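Local coordinates for protein aldehyde dehydrogenase (Trypanosoma brucei, PDB 5NNO) that probably oxidises aldehydes to carboxylic acids with NAD+ as hydride acceptor, and here holds NAD together with a benzoxaborole-bearing benzaldehyde, at residues A[112-117]-A[457-462]; A[118-123]-A[147-152]; A[64-69]-A[309-314]; A[126-131]-A[252-257]. One frame throughout, in Å; residues are numbered along the deposited sequence. Where two conformers were deposited one is given.

Contact 1 of 4, residues A[112-117]-A[457-462]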
# COMPACT_ATOMS: atom_id res chain seq x y z
N GLU A 112 11.10 16.20 8.47
CA GLU A 112 9.76 16.00 9.01
C GLU A 112 8.87 15.12 8.11
O GLU A 112 8.93 15.19 6.88
CB GLU A 112 9.09 17.36 9.18
CG GLU A 112 8.39 17.59 10.50
CD GLU A 112 7.64 18.92 10.53
OE1 GLU A 112 6.87 19.18 9.58
OE2 GLU A 112 7.80 19.68 11.50
N LEU A 113 8.04 14.29 8.77
CA LEU A 113 7.01 13.49 8.10
C LEU A 113 5.63 14.04 8.46
O LEU A 113 5.16 13.87 9.58
CB LEU A 113 7.11 12.03 8.53
CG LEU A 113 8.20 11.12 7.96
CD1 LEU A 113 9.48 11.87 7.65
CD2 LEU A 113 8.45 9.93 8.89
N GLN A 114 4.97 14.70 7.50
CA GLN A 114 3.63 15.29 7.72
C GLN A 114 2.58 14.37 7.11
O GLN A 114 2.88 13.61 6.19
CB GLN A 114 3.56 16.71 7.11
CG GLN A 114 4.73 17.63 7.49
CD GLN A 114 4.60 19.08 7.00
OE1 GLN A 114 3.70 19.43 6.22
NE2 GLN A 114 5.53 19.93 7.43
N TYR A 115 1.36 14.40 7.64
CA TYR A 115 0.25 13.62 7.10
C TYR A 115 -0.78 14.57 6.54
O TYR A 115 -1.16 15.55 7.21
CB TYR A 115 -0.41 12.72 8.16
CG TYR A 115 0.44 11.56 8.60
CD1 TYR A 115 0.64 10.47 7.78
CD2 TYR A 115 1.04 11.56 9.87
CE1 TYR A 115 1.43 9.40 8.20
CE2 TYR A 115 1.83 10.50 10.30
CZ TYR A 115 2.02 9.42 9.47
OH TYR A 115 2.81 8.39 9.96
N GLU A 116 -1.22 14.27 5.32
CA GLU A 116 -2.12 15.12 4.56
C GLU A 116 -3.16 14.22 3.97
O GLU A 116 -2.83 13.08 3.65
CB GLU A 116 -1.38 15.89 3.43
CG GLU A 116 -0.77 15.04 2.33
CD GLU A 116 -0.24 15.84 1.14
OE1 GLU A 116 0.14 17.05 1.28
OE2 GLU A 116 -0.16 15.21 0.05
N PRO A 117 -4.39 14.73 3.81
CA PRO A 117 -5.45 13.99 3.12
C PRO A 117 -5.12 13.58 1.68
O PRO A 117 -4.24 14.15 1.07
CB PRO A 117 -6.63 14.97 3.14
CG PRO A 117 -6.38 15.87 4.28
CD PRO A 117 -4.89 16.00 4.36
N ARG A 457 3.97 12.61 3.91
CA ARG A 457 4.74 13.54 3.06
C ARG A 457 6.04 13.95 3.76
O ARG A 457 6.01 14.65 4.77
CB ARG A 457 3.90 14.77 2.75
CG ARG A 457 4.41 15.63 1.60
CD ARG A 457 3.82 17.03 1.71
NE ARG A 457 3.92 17.80 0.48
CZ ARG A 457 3.18 18.87 0.17
NH1 ARG A 457 2.27 19.34 1.01
NH2 ARG A 457 3.37 19.48 -0.99
N PRO A 458 7.19 13.50 3.24
CA PRO A 458 8.47 14.03 3.69
C PRO A 458 8.72 15.52 3.32
O PRO A 458 8.39 15.97 2.21
CB PRO A 458 9.50 13.13 2.98
CG PRO A 458 8.76 12.49 1.86
CD PRO A 458 7.37 12.32 2.38
N VAL A 459 9.28 16.24 4.28
CA VAL A 459 9.59 17.64 4.17
C VAL A 459 11.00 17.79 4.73
O VAL A 459 11.24 17.40 5.87
CB VAL A 459 8.64 18.50 5.03
CG1 VAL A 459 9.00 19.98 4.90
CG2 VAL A 459 7.19 18.22 4.64
N MET A 460 11.90 18.38 3.92
CA MET A 460 13.28 18.68 4.34
C MET A 460 13.44 20.19 4.29
O MET A 460 13.11 20.83 3.29
CB MET A 460 14.31 17.99 3.41
CG MET A 460 15.78 18.26 3.74
SD MET A 460 17.07 17.62 2.62
CE MET A 460 17.22 15.95 3.22
N ARG A 461 13.98 20.77 5.37
CA ARG A 461 14.31 22.20 5.39
C ARG A 461 15.82 22.33 5.46
O ARG A 461 16.45 21.73 6.31
CB ARG A 461 13.59 22.92 6.55
CG ARG A 461 12.08 22.64 6.61
CD ARG A 461 11.25 23.74 7.27
NE ARG A 461 9.82 23.38 7.27
CZ ARG A 461 9.21 22.58 8.18
NH1 ARG A 461 9.86 22.04 9.22
NH2 ARG A 461 7.91 22.30 8.06
N ARG A 462 16.38 23.10 4.51
CA ARG A 462 17.80 23.47 4.51
C ARG A 462 17.95 24.98 4.56
O ARG A 462 17.01 25.72 4.24
CB ARG A 462 18.49 22.99 3.25
CG ARG A 462 18.35 21.50 3.00
CD ARG A 462 19.38 20.96 2.03
NE ARG A 462 20.68 21.65 2.11
CZ ARG A 462 21.79 21.18 2.66
NH1 ARG A 462 21.85 19.97 3.19
NH2 ARG A 462 22.88 21.94 2.68
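Gln114 lays its side chain against Val459 across two antiparallel strands, its CD 3.6 Å from Val459 CG2. With CG anti to the carbonyl carbon (chi1 -49°) and the chain extended beyond it, the amide is carried over the valine branch. Gln114 NE2 donates to Glu112 OE1 at 2.6 Å, nearly along the C-O axis, tying two side chains of the same strand; Gln114 NE2 is also hydrogen-bonded to Glu409 of the second subunit. The Glu112 carboxylate stands almost at right angles (85°) to the guanidinium of Arg461, and Glu112 OE1 to Arg461 NH2 is a long salt bridge of 3.6 Å. Val459 CG1 lies against one face of that guanidinium, while Asp110 gives Arg461 a second charged partner. Glu116 OE1 comes within 3.1 Å of Arg457 NH1 but well out of the guanidinium plane, a purely electrostatic pairing. Glu116 OE2 bonds Ser413, and Arg457 bonds Ser414 and Glu409 O, all of the second subunit. Beneath the side chains, Arg457 N bonds Gln114 O (2.7 Å) and Val459 N bonds Glu112 O (2.8 Å). Leu113 and Pro458 form the non-hydrogen-bonded pair between them, with side chains on the other face, where the proline costs no N-H bond across the pair. Residues 459-461 also pair in parallel with a strand of the second subunit, an arrangement characteristic of the oligomerisation arm of the aldehyde dehydrogenase fold.

Contact 2 of 4, residues A[118-123]-A[147-152]; sequences LGVVLV and TAVIKP. With NAD (nicotinamide-adenine-dinucleotide), chain C.
Thr147 sets its hydroxyl beside Val120 where two parallel strands meet, OG1 lying 3.7 Å from Val120 CG2. The threonine rotamer wedges OG1 between its own backbone N and carbonyl carbon (chi1 68°), and the hydroxyl is bonded to Cys24 O of helix 16-29. Val120, Val121, Val123 and Val149 share one rotamer, CG1 trans to the backbone N, the common strand rotamer of valine. Leu122 has the same first torsion, bringing its CD1 to 4.0 Å from Val149 CG1. These two line the face packed by helices 16-29 and 183-190. On the reverse face, Val123 CB and Ile150 CG2 are 4.4 Å apart and both residues lie against helix 132-143. Five backbone bonds zip the strands together, from Thr147 N to Gly119 O (3.0 Å) through to Lys151 N to Val123 O (2.7 Å). Lys151 breaks the pattern: bends at chi2 and chi3 (-60° and -66°) fold its chain toward the coenzyme. NZ donates to NAD O2B at 2.9 Å and, less closely, to NAD O3B at 3.2 Å. Pro152 O, met from above its carbonyl plane, and Gly181 O complete four oxygens that must share the N-H groups of NZ. A buried, apolar parallel pair of the beta-alpha-beta unit thus places a lysine amine, presumably charged, at its C-terminal end, recognising the adenosine ribose diol without by itself selecting NAD+ over NADP+.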
# COMPACT_ATOMS: atom_id res chain seq x y z
N LEU A 118 -5.84 12.57 1.17
CA LEU A 118 -5.66 12.10 -0.20
C LEU A 118 -6.69 12.67 -1.16
O LEU A 118 -6.33 13.08 -2.26
CB LEU A 118 -5.70 10.58 -0.28
CG LEU A 118 -4.45 9.84 0.27
CD1 LEU A 118 -4.73 8.37 0.41
CD2 LEU A 118 -3.24 10.05 -0.64
N GLY A 119 -7.96 12.67 -0.75
CA GLY A 119 -9.01 13.34 -1.53
C GLY A 119 -10.35 12.71 -1.36
O GLY A 119 -10.96 12.84 -0.28
N VAL A 120 -10.81 12.01 -2.40
CA VAL A 120 -12.10 11.29 -2.35
C VAL A 120 -11.93 9.76 -2.24
O VAL A 120 -11.36 9.11 -3.14
CB VAL A 120 -12.98 11.63 -3.56
CG1 VAL A 120 -14.42 11.13 -3.35
CG2 VAL A 120 -12.99 13.13 -3.81
N VAL A 121 -12.48 9.21 -1.17
CA VAL A 121 -12.33 7.78 -0.85
C VAL A 121 -13.61 7.02 -1.21
O VAL A 121 -14.69 7.52 -0.92
CB VAL A 121 -11.98 7.65 0.64
CG1 VAL A 121 -11.96 6.20 1.08
CG2 VAL A 121 -10.61 8.26 0.89
N LEU A 122 -13.47 5.85 -1.87
CA LEU A 122 -14.61 4.93 -2.10
C LEU A 122 -14.59 3.73 -1.17
O LEU A 122 -13.58 3.02 -1.09
CB LEU A 122 -14.66 4.39 -3.54
CG LEU A 122 -15.78 3.38 -3.84
CD1 LEU A 122 -17.15 4.05 -3.77
CD2 LEU A 122 -15.60 2.72 -5.20
N VAL A 123 -15.71 3.47 -0.51
CA VAL A 123 -15.87 2.29 0.35
C VAL A 123 -16.89 1.44 -0.33
O VAL A 123 -18.00 1.90 -0.61
CB VAL A 123 -16.32 2.67 1.75
CG1 VAL A 123 -16.48 1.42 2.60
CG2 VAL A 123 -15.31 3.61 2.37
N THR A 147 -13.05 13.37 1.87
CA THR A 147 -14.49 13.21 1.65
C THR A 147 -14.67 11.80 1.09
O THR A 147 -13.69 11.15 0.70
CB THR A 147 -15.07 14.27 0.68
OG1 THR A 147 -14.58 14.07 -0.64
CG2 THR A 147 -14.74 15.66 1.14
N ALA A 148 -15.92 11.31 1.05
CA ALA A 148 -16.16 9.85 0.84
C ALA A 148 -17.40 9.50 0.01
O ALA A 148 -18.37 10.25 -0.04
CB ALA A 148 -16.18 9.11 2.17
N VAL A 149 -17.33 8.36 -0.68
CA VAL A 149 -18.49 7.73 -1.32
C VAL A 149 -18.56 6.32 -0.78
O VAL A 149 -17.52 5.65 -0.62
CB VAL A 149 -18.41 7.73 -2.86
CG1 VAL A 149 -19.65 7.10 -3.48
CG2 VAL A 149 -18.25 9.15 -3.39
N ILE A 150 -19.78 5.88 -0.46
CA ILE A 150 -20.01 4.55 0.11
C ILE A 150 -20.95 3.76 -0.78
O ILE A 150 -21.91 4.30 -1.31
CB ILE A 150 -20.51 4.59 1.56
CG1 ILE A 150 -22.00 4.99 1.64
CG2 ILE A 150 -19.60 5.50 2.37
CD1 ILE A 150 -22.54 5.15 3.05
N LYS A 151 -20.65 2.46 -0.94
CA LYS A 151 -21.45 1.58 -1.75
C LYS A 151 -21.88 0.39 -0.87
O LYS A 151 -21.11 -0.55 -0.70
CB LYS A 151 -20.65 1.13 -2.98
CG LYS A 151 -21.48 0.90 -4.24
CD LYS A 151 -22.54 -0.17 -4.08
CE LYS A 151 -21.96 -1.55 -3.86
NZ LYS A 151 -23.09 -2.51 -3.75
N PRO A 152 -23.08 0.46 -0.28
CA PRO A 152 -23.57 -0.69 0.53
C PRO A 152 -23.85 -1.94 -0.27
O PRO A 152 -24.32 -1.89 -1.40
CB PRO A 152 -24.87 -0.16 1.17
CG PRO A 152 -24.73 1.34 1.14
CD PRO A 152 -23.96 1.64 -0.13
PA NAD C . -19.75 -9.87 -2.46
O1A NAD C . -19.75 -10.78 -3.67
O2A NAD C . -21.03 -9.42 -1.78
O5B NAD C . -18.91 -8.55 -2.88
C5B NAD C . -18.83 -7.38 -2.06
C4B NAD C . -19.17 -6.11 -2.86
O4B NAD C . -18.71 -6.26 -4.21
C3B NAD C . -20.66 -5.77 -2.90
O3B NAD C . -20.89 -4.40 -2.52
C2B NAD C . -21.08 -6.00 -4.34
O2B NAD C . -22.03 -5.03 -4.78
C1B NAD C . -19.76 -5.88 -5.10
N9A NAD C . -19.69 -6.67 -6.35
C8A NAD C . -20.12 -7.93 -6.60
N7A NAD C . -19.88 -8.28 -7.89
C5A NAD C . -19.28 -7.23 -8.49
C6A NAD C . -18.75 -6.89 -9.82
N6A NAD C . -18.82 -7.80 -10.81
N1A NAD C . -18.20 -5.68 -10.04
C2A NAD C . -18.13 -4.76 -9.06
N3A NAD C . -18.59 -4.99 -7.82
C4A NAD C . -19.16 -6.17 -7.47
O3 NAD C . -18.85 -10.61 -1.36
PN NAD C . -19.26 -12.11 -0.91
O1N NAD C . -18.83 -13.09 -1.98
O2N NAD C . -20.71 -12.12 -0.50
O5D NAD C . -18.27 -12.29 0.35
C5D NAD C . -16.99 -12.78 -0.01
C4D NAD C . -15.90 -12.59 1.01
O4D NAD C . -15.91 -11.36 1.74
C3D NAD C . -15.94 -13.68 2.04
O3D NAD C . -15.27 -14.81 1.50
C2D NAD C . -15.24 -13.04 3.22
O2D NAD C . -14.07 -13.77 3.55
C1D NAD C . -14.95 -11.60 2.76
N1N NAD C . -15.03 -10.67 3.89
C2N NAD C . -13.91 -10.10 4.38
C3N NAD C . -13.97 -9.23 5.48
C7N NAD C . -12.76 -8.57 6.07
O7N NAD C . -12.89 -7.47 6.58
N7N NAD C . -11.57 -9.16 6.03
C4N NAD C . -15.21 -8.97 6.05
C5N NAD C . -16.34 -9.57 5.52
C6N NAD C . -16.23 -10.42 4.44

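Contact 3 of 4, residues A[64-69]-A[309-314]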
# COMPACT_ATOMS: atom_id res chain seq x y z
N ASP A 64 -32.37 -8.67 7.49
CA ASP A 64 -31.38 -9.15 6.51
C ASP A 64 -30.68 -10.45 6.93
O ASP A 64 -30.61 -11.40 6.14
CB ASP A 64 -30.27 -8.11 6.26
CG ASP A 64 -30.79 -6.80 5.61
OD1 ASP A 64 -31.80 -6.83 4.89
OD2 ASP A 64 -30.15 -5.75 5.84
N ARG A 65 -30.16 -10.47 8.15
CA ARG A 65 -29.30 -11.56 8.63
C ARG A 65 -29.97 -12.60 9.57
O ARG A 65 -29.49 -13.72 9.67
CB ARG A 65 -28.06 -10.98 9.31
CG ARG A 65 -27.22 -10.08 8.41
CD ARG A 65 -26.27 -10.87 7.53
NE ARG A 65 -26.98 -11.79 6.64
CZ ARG A 65 -27.08 -13.11 6.81
NH1 ARG A 65 -27.72 -13.83 5.90
NH2 ARG A 65 -26.53 -13.72 7.87
N ARG A 66 -31.08 -12.23 10.20
CA ARG A 66 -31.67 -12.98 11.31
C ARG A 66 -30.69 -13.10 12.50
O ARG A 66 -30.69 -14.10 13.21
CB ARG A 66 -32.23 -14.36 10.88
CG ARG A 66 -33.48 -14.75 11.66
CD ARG A 66 -33.64 -16.25 11.93
NE ARG A 66 -33.86 -16.97 10.68
CZ ARG A 66 -33.28 -18.10 10.26
NH1 ARG A 66 -32.34 -18.78 10.92
NH2 ARG A 66 -33.66 -18.53 9.08
N ARG A 67 -29.88 -12.06 12.70
CA ARG A 67 -29.03 -11.97 13.90
C ARG A 67 -29.79 -11.34 15.05
O ARG A 67 -30.72 -10.56 14.85
CB ARG A 67 -27.75 -11.18 13.62
CG ARG A 67 -26.67 -12.03 13.00
CD ARG A 67 -25.29 -11.40 13.06
NE ARG A 67 -25.02 -10.59 11.87
CZ ARG A 67 -24.87 -9.26 11.85
NH1 ARG A 67 -24.97 -8.51 12.95
NH2 ARG A 67 -24.64 -8.65 10.70
N HIS A 68 -29.40 -11.70 16.26
CA HIS A 68 -30.06 -11.25 17.46
C HIS A 68 -29.46 -9.91 17.77
O HIS A 68 -28.31 -9.66 17.41
CB HIS A 68 -29.82 -12.21 18.63
CG HIS A 68 -30.82 -12.07 19.75
ND1 HIS A 68 -30.58 -11.31 20.87
CD2 HIS A 68 -32.04 -12.62 19.92
CE1 HIS A 68 -31.63 -11.39 21.68
NE2 HIS A 68 -32.53 -12.18 21.12
N ARG A 69 -30.24 -9.07 18.44
CA ARG A 69 -29.84 -7.71 18.81
C ARG A 69 -28.55 -7.67 19.62
O ARG A 69 -27.71 -6.80 19.41
CB ARG A 69 -30.97 -7.07 19.63
CG ARG A 69 -30.79 -5.61 19.99
CD ARG A 69 -31.96 -5.17 20.87
NE ARG A 69 -31.99 -3.72 21.08
CZ ARG A 69 -31.17 -3.05 21.89
NH1 ARG A 69 -30.20 -3.66 22.58
NH2 ARG A 69 -31.30 -1.74 22.00
N GLU A 309 -37.69 -18.96 11.61
CA GLU A 309 -37.55 -17.51 11.32
C GLU A 309 -37.54 -16.64 12.60
O GLU A 309 -36.96 -15.55 12.59
CB GLU A 309 -38.59 -17.00 10.31
CG GLU A 309 -38.56 -17.68 8.93
CD GLU A 309 -37.35 -17.31 8.03
OE1 GLU A 309 -36.30 -16.86 8.55
OE2 GLU A 309 -37.45 -17.50 6.78
N GLU A 310 -38.14 -17.14 13.68
CA GLU A 310 -38.21 -16.46 14.99
C GLU A 310 -37.11 -16.84 15.97
O GLU A 310 -37.10 -16.33 17.07
CB GLU A 310 -39.59 -16.68 15.65
CG GLU A 310 -40.62 -15.62 15.22
CD GLU A 310 -42.05 -16.00 15.50
OE1 GLU A 310 -42.32 -16.78 16.46
OE2 GLU A 310 -42.91 -15.52 14.73
N SER A 311 -36.17 -17.70 15.56
CA SER A 311 -35.10 -18.17 16.44
C SER A 311 -33.97 -17.17 16.65
O SER A 311 -33.92 -16.10 15.98
CB SER A 311 -34.51 -19.48 15.89
OG SER A 311 -33.68 -19.26 14.76
N ASP A 312 -33.06 -17.53 17.56
CA ASP A 312 -31.80 -16.80 17.78
C ASP A 312 -30.68 -17.10 16.79
O ASP A 312 -29.69 -16.37 16.74
CB ASP A 312 -31.26 -17.11 19.18
CG ASP A 312 -32.15 -16.62 20.29
OD1 ASP A 312 -33.12 -15.87 20.04
OD2 ASP A 312 -31.87 -16.97 21.44
N TYR A 313 -30.81 -18.20 16.04
CA TYR A 313 -29.75 -18.61 15.06
C TYR A 313 -29.90 -17.84 13.73
O TYR A 313 -31.01 -17.76 13.21
CB TYR A 313 -29.82 -20.11 14.80
CG TYR A 313 -28.63 -20.67 14.05
CD1 TYR A 313 -27.37 -20.75 14.65
CD2 TYR A 313 -28.77 -21.14 12.74
CE1 TYR A 313 -26.28 -21.27 13.97
CE2 TYR A 313 -27.68 -21.65 12.05
CZ TYR A 313 -26.44 -21.71 12.68
OH TYR A 313 -25.37 -22.23 12.03
N PRO A 314 -28.80 -17.29 13.16
CA PRO A 314 -28.92 -16.55 11.88
C PRO A 314 -29.04 -17.43 10.63
O PRO A 314 -28.82 -18.63 10.72
CB PRO A 314 -27.62 -15.74 11.81
CG PRO A 314 -26.98 -15.90 13.16
CD PRO A 314 -27.42 -17.22 13.67
O HOH W 1 -32.29 -13.53 15.94
O HOH W 2 -27.93 -14.35 16.40
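The guanidinium of Arg66 is engaged at its edges: Tyr313 O lies near its plane at NH1, and Glu309 OE1 near its plane between NE and NH2. The bond from Arg66 NH1 to Tyr313 O is 2.8 Å, the donor standing above the carbonyl plane. Arg66 NE and NH2 each reach the single oxygen Glu309 OE1 at 3.2 Å, a side-on salt bridge with the carboxylate turned 73° from the guanidinium; NE comes nearly in line with the C-O bond, NH2 from above the carboxylate plane. Glu309 OE1 has Arg315 as a further charged partner. The His68 ring runs beside the Asp312 carboxylate, CD2 to OD1 3.4 Å with planes 70° apart, and it also meets Tyr477 of the second subunit almost parallel. Pro314 CG packs on Arg67 CG at 3.9 Å. One water donates to Arg66 O and Ser311 O, and another links His68 N to Asp312 O, bridging the two backbones. Arg66, the first residue beyond helix 54-65, leaves helical geometry with positive phi (60°), and His68 caps the start of helix 69-89. The contact joins this interhelical turn to the loop between helices 304-309 and 319-327, while Tyr313 packs back on strand 346-353.

Contact 4 of 4, residues A[126-131]-A[252-257]. With NAD (nicotinamide-adenine-dinucleotide), chain C; 92N (4-[(1-oxidanyl-3~{H}-2,1-benzoxaborol-5-yl)oxy]benzaldehyde), chain D.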
# COMPACT_ATOMS: atom_id res chain seq x y z
N THR A 126 -19.95 -5.02 2.24
CA THR A 126 -20.39 -6.38 2.11
C THR A 126 -21.50 -6.67 3.10
O THR A 126 -21.71 -5.94 4.08
CB THR A 126 -19.25 -7.36 2.28
OG1 THR A 126 -19.68 -8.66 1.84
CG2 THR A 126 -18.73 -7.37 3.72
N TRP A 127 -22.17 -7.78 2.83
CA TRP A 127 -23.48 -8.07 3.44
C TRP A 127 -23.48 -8.63 4.86
O TRP A 127 -24.40 -8.34 5.59
CB TRP A 127 -24.33 -8.93 2.51
CG TRP A 127 -23.68 -10.17 2.08
CD1 TRP A 127 -22.99 -10.36 0.93
CD2 TRP A 127 -23.65 -11.40 2.80
NE1 TRP A 127 -22.50 -11.64 0.89
CE2 TRP A 127 -22.90 -12.31 2.02
CE3 TRP A 127 -24.16 -11.82 4.02
CZ2 TRP A 127 -22.67 -13.64 2.43
CZ3 TRP A 127 -23.92 -13.12 4.44
CH2 TRP A 127 -23.17 -14.02 3.64
N ASN A 128 -22.45 -9.36 5.25
CA ASN A 128 -22.49 -10.17 6.50
C ASN A 128 -22.51 -9.41 7.85
O ASN A 128 -23.08 -9.89 8.86
CB ASN A 128 -21.41 -11.25 6.49
CG ASN A 128 -20.01 -10.70 6.46
OD1 ASN A 128 -19.77 -9.63 5.90
ND2 ASN A 128 -19.06 -11.43 7.07
N TYR A 129 -21.86 -8.25 7.86
CA TYR A 129 -21.93 -7.29 8.94
C TYR A 129 -22.08 -5.94 8.25
O TYR A 129 -21.10 -5.20 8.08
CB TYR A 129 -20.67 -7.35 9.79
CG TYR A 129 -20.52 -8.68 10.47
CD1 TYR A 129 -21.16 -8.95 11.71
CD2 TYR A 129 -19.82 -9.72 9.86
CE1 TYR A 129 -21.05 -10.19 12.32
CE2 TYR A 129 -19.69 -10.96 10.48
CZ TYR A 129 -20.31 -11.20 11.70
OH TYR A 129 -20.19 -12.43 12.30
N PRO A 130 -23.31 -5.61 7.82
CA PRO A 130 -23.50 -4.54 6.84
C PRO A 130 -23.23 -3.12 7.33
O PRO A 130 -22.75 -2.30 6.52
CB PRO A 130 -24.95 -4.71 6.38
CG PRO A 130 -25.63 -5.53 7.46
CD PRO A 130 -24.58 -6.25 8.24
N LEU A 131 -23.53 -2.82 8.59
CA LEU A 131 -23.22 -1.49 9.14
C LEU A 131 -21.72 -1.31 9.46
O LEU A 131 -21.07 -0.40 8.91
CB LEU A 131 -24.07 -1.19 10.38
CG LEU A 131 -24.14 0.29 10.79
CD1 LEU A 131 -24.78 1.12 9.70
CD2 LEU A 131 -24.94 0.45 12.08
N ILE A 252 -20.63 -20.20 15.25
CA ILE A 252 -22.09 -20.02 15.40
C ILE A 252 -22.51 -18.63 14.93
O ILE A 252 -23.50 -18.50 14.19
CB ILE A 252 -22.59 -20.31 16.85
CG1 ILE A 252 -22.77 -21.82 17.04
CG2 ILE A 252 -23.93 -19.62 17.14
CD1 ILE A 252 -23.02 -22.28 18.45
N ILE A 253 -21.77 -17.61 15.36
CA ILE A 253 -22.03 -16.21 14.95
C ILE A 253 -22.22 -16.10 13.41
O ILE A 253 -21.42 -16.63 12.64
CB ILE A 253 -20.93 -15.22 15.43
CG1 ILE A 253 -19.53 -15.65 14.94
CG2 ILE A 253 -20.99 -15.05 16.94
CD1 ILE A 253 -18.35 -14.82 15.45
N ASN A 254 -23.33 -15.48 13.02
CA ASN A 254 -23.73 -15.24 11.63
C ASN A 254 -23.88 -16.48 10.73
O ASN A 254 -23.74 -16.39 9.49
CB ASN A 254 -22.75 -14.22 10.98
CG ASN A 254 -23.43 -13.32 9.98
OD1 ASN A 254 -24.43 -12.70 10.28
ND2 ASN A 254 -22.86 -13.23 8.79
N ALA A 255 -24.21 -17.62 11.34
CA ALA A 255 -24.19 -18.95 10.70
C ALA A 255 -22.89 -19.21 9.93
O ALA A 255 -22.92 -19.61 8.77
CB ALA A 255 -25.41 -19.15 9.80
N GLY A 256 -21.76 -18.94 10.59
CA GLY A 256 -20.41 -19.11 9.98
C GLY A 256 -19.91 -18.05 8.99
O GLY A 256 -18.74 -18.07 8.57
N GLN A 257 -20.76 -17.09 8.63
CA GLN A 257 -20.52 -16.20 7.50
C GLN A 257 -19.77 -14.98 8.00
O GLN A 257 -20.31 -13.89 8.09
CB GLN A 257 -21.85 -15.83 6.87
CG GLN A 257 -22.52 -17.04 6.26
CD GLN A 257 -23.99 -16.84 6.00
OE1 GLN A 257 -24.77 -16.45 6.89
NE2 GLN A 257 -24.40 -17.13 4.76
PA NAD C . -19.75 -9.87 -2.46
O1A NAD C . -19.75 -10.78 -3.67
O2A NAD C . -21.03 -9.42 -1.78
O5B NAD C . -18.91 -8.55 -2.88
C5B NAD C . -18.83 -7.38 -2.06
C4B NAD C . -19.17 -6.11 -2.86
O4B NAD C . -18.71 -6.26 -4.21
C3B NAD C . -20.66 -5.77 -2.90
O3B NAD C . -20.89 -4.40 -2.52
C2B NAD C . -21.08 -6.00 -4.34
O2B NAD C . -22.03 -5.03 -4.78
C1B NAD C . -19.76 -5.88 -5.10
N9A NAD C . -19.69 -6.67 -6.35
C8A NAD C . -20.12 -7.93 -6.60
N7A NAD C . -19.88 -8.28 -7.89
C5A NAD C . -19.28 -7.23 -8.49
C6A NAD C . -18.75 -6.89 -9.82
N6A NAD C . -18.82 -7.80 -10.81
N1A NAD C . -18.20 -5.68 -10.04
C2A NAD C . -18.13 -4.76 -9.06
N3A NAD C . -18.59 -4.99 -7.82
C4A NAD C . -19.16 -6.17 -7.47
O3 NAD C . -18.85 -10.61 -1.36
PN NAD C . -19.26 -12.11 -0.91
O1N NAD C . -18.83 -13.09 -1.98
O2N NAD C . -20.71 -12.12 -0.50
O5D NAD C . -18.27 -12.29 0.35
C5D NAD C . -16.99 -12.78 -0.01
C4D NAD C . -15.90 -12.59 1.01
O4D NAD C . -15.91 -11.36 1.74
C3D NAD C . -15.94 -13.68 2.04
O3D NAD C . -15.27 -14.81 1.50
C2D NAD C . -15.24 -13.04 3.22
O2D NAD C . -14.07 -13.77 3.55
C1D NAD C . -14.95 -11.60 2.76
N1N NAD C . -15.03 -10.67 3.89
C2N NAD C . -13.91 -10.10 4.38
C3N NAD C . -13.97 -9.23 5.48
C7N NAD C . -12.76 -8.57 6.07
O7N NAD C . -12.89 -7.47 6.58
N7N NAD C . -11.57 -9.16 6.03
C4N NAD C . -15.21 -8.97 6.05
C5N NAD C . -16.34 -9.57 5.52
C6N NAD C . -16.23 -10.42 4.44
C9 92N D . -15.77 -10.15 18.33
C7 92N D . -15.31 -6.54 17.69
C3 92N D . -16.56 -9.03 12.82
C4 92N D . -15.62 -8.05 13.13
C5 92N D . -15.65 -7.50 15.53
C6 92N D . -15.41 -6.39 16.32
C1 92N D . -15.36 -9.53 10.77
C2 92N D . -16.43 -9.75 11.64
C11 92N D . -15.76 -8.76 16.10
C12 92N D . -14.55 -7.83 12.29
O 92N D . -15.99 -11.13 9.10
C 92N D . -15.24 -10.27 9.50
C13 92N D . -14.42 -8.56 11.12
O1 92N D . -15.84 -7.16 14.18
C10 92N D . -15.66 -8.92 17.48
C8 92N D . -15.43 -7.79 18.29
O3 92N D . -15.57 -9.72 19.70
B 92N D . -15.36 -8.35 19.74
O2 92N D . -15.11 -7.68 20.89
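Asn128 and Gln257 bring their CA atoms to 6.4 Å, joining two irregular segments. After helix 240-252 the chain turns through three consecutive residues of positive phi, Asn254 to Gly256, with Gly256 N bonded to Ile253 O, and so presents Gln257 O. Two amides grip that oxygen from opposite faces of its carbonyl plane: Asn128 ND2 at 2.9 Å and Asn254 ND2 at 2.7 Å. Asn128 gets there with CG tucked between its backbone N and carbonyl carbon (chi1 63°). Tyr129 OH lies 3.4 Å from Asn254 CB and is hydrogen-bonded to Thr258, while one face of its ring carries the bound benzoxaborole aldehyde, CE2 to 92N C2 3.7 Å. Trp127 CH2 sits 3.9 Å from Gln257 CB; its indole N-H points to the NAD pyrophosphate, modelled too short to trust. The loops line the junction of coenzyme and aldehyde pockets beside Ser259, altered here at the predicted active site; Asn128 probably serves the oxyanion hole, as in related enzymes, though here Ser259 N hydrogen-bonds 92N.

How the contacts relate
Contacts 2 and 4 are buried, whereas contacts 1 and 3 are partly buried and both touch the second subunit from opposite sides of the chain's centre, their centres about 50 Å apart. Strand 110-124 serves contacts 1 and 2: paired antiparallel and dressed with charges in the dimer arm, it becomes apolar and parallel on entering the nucleotide-binding domain. The chain runs on into contact 4, where regular pairing gives way to side-chain amides gripping a carbonyl; contacts 2 and 4 hold NAD at different points. Contact 3, rich in arginine, adjoins contact 4 through Arg67, which probably bonds Asn254 OD1 and Asn128 O, so a surface-reaching turn lies behind the loops lining the coenzyme and aldehyde pockets.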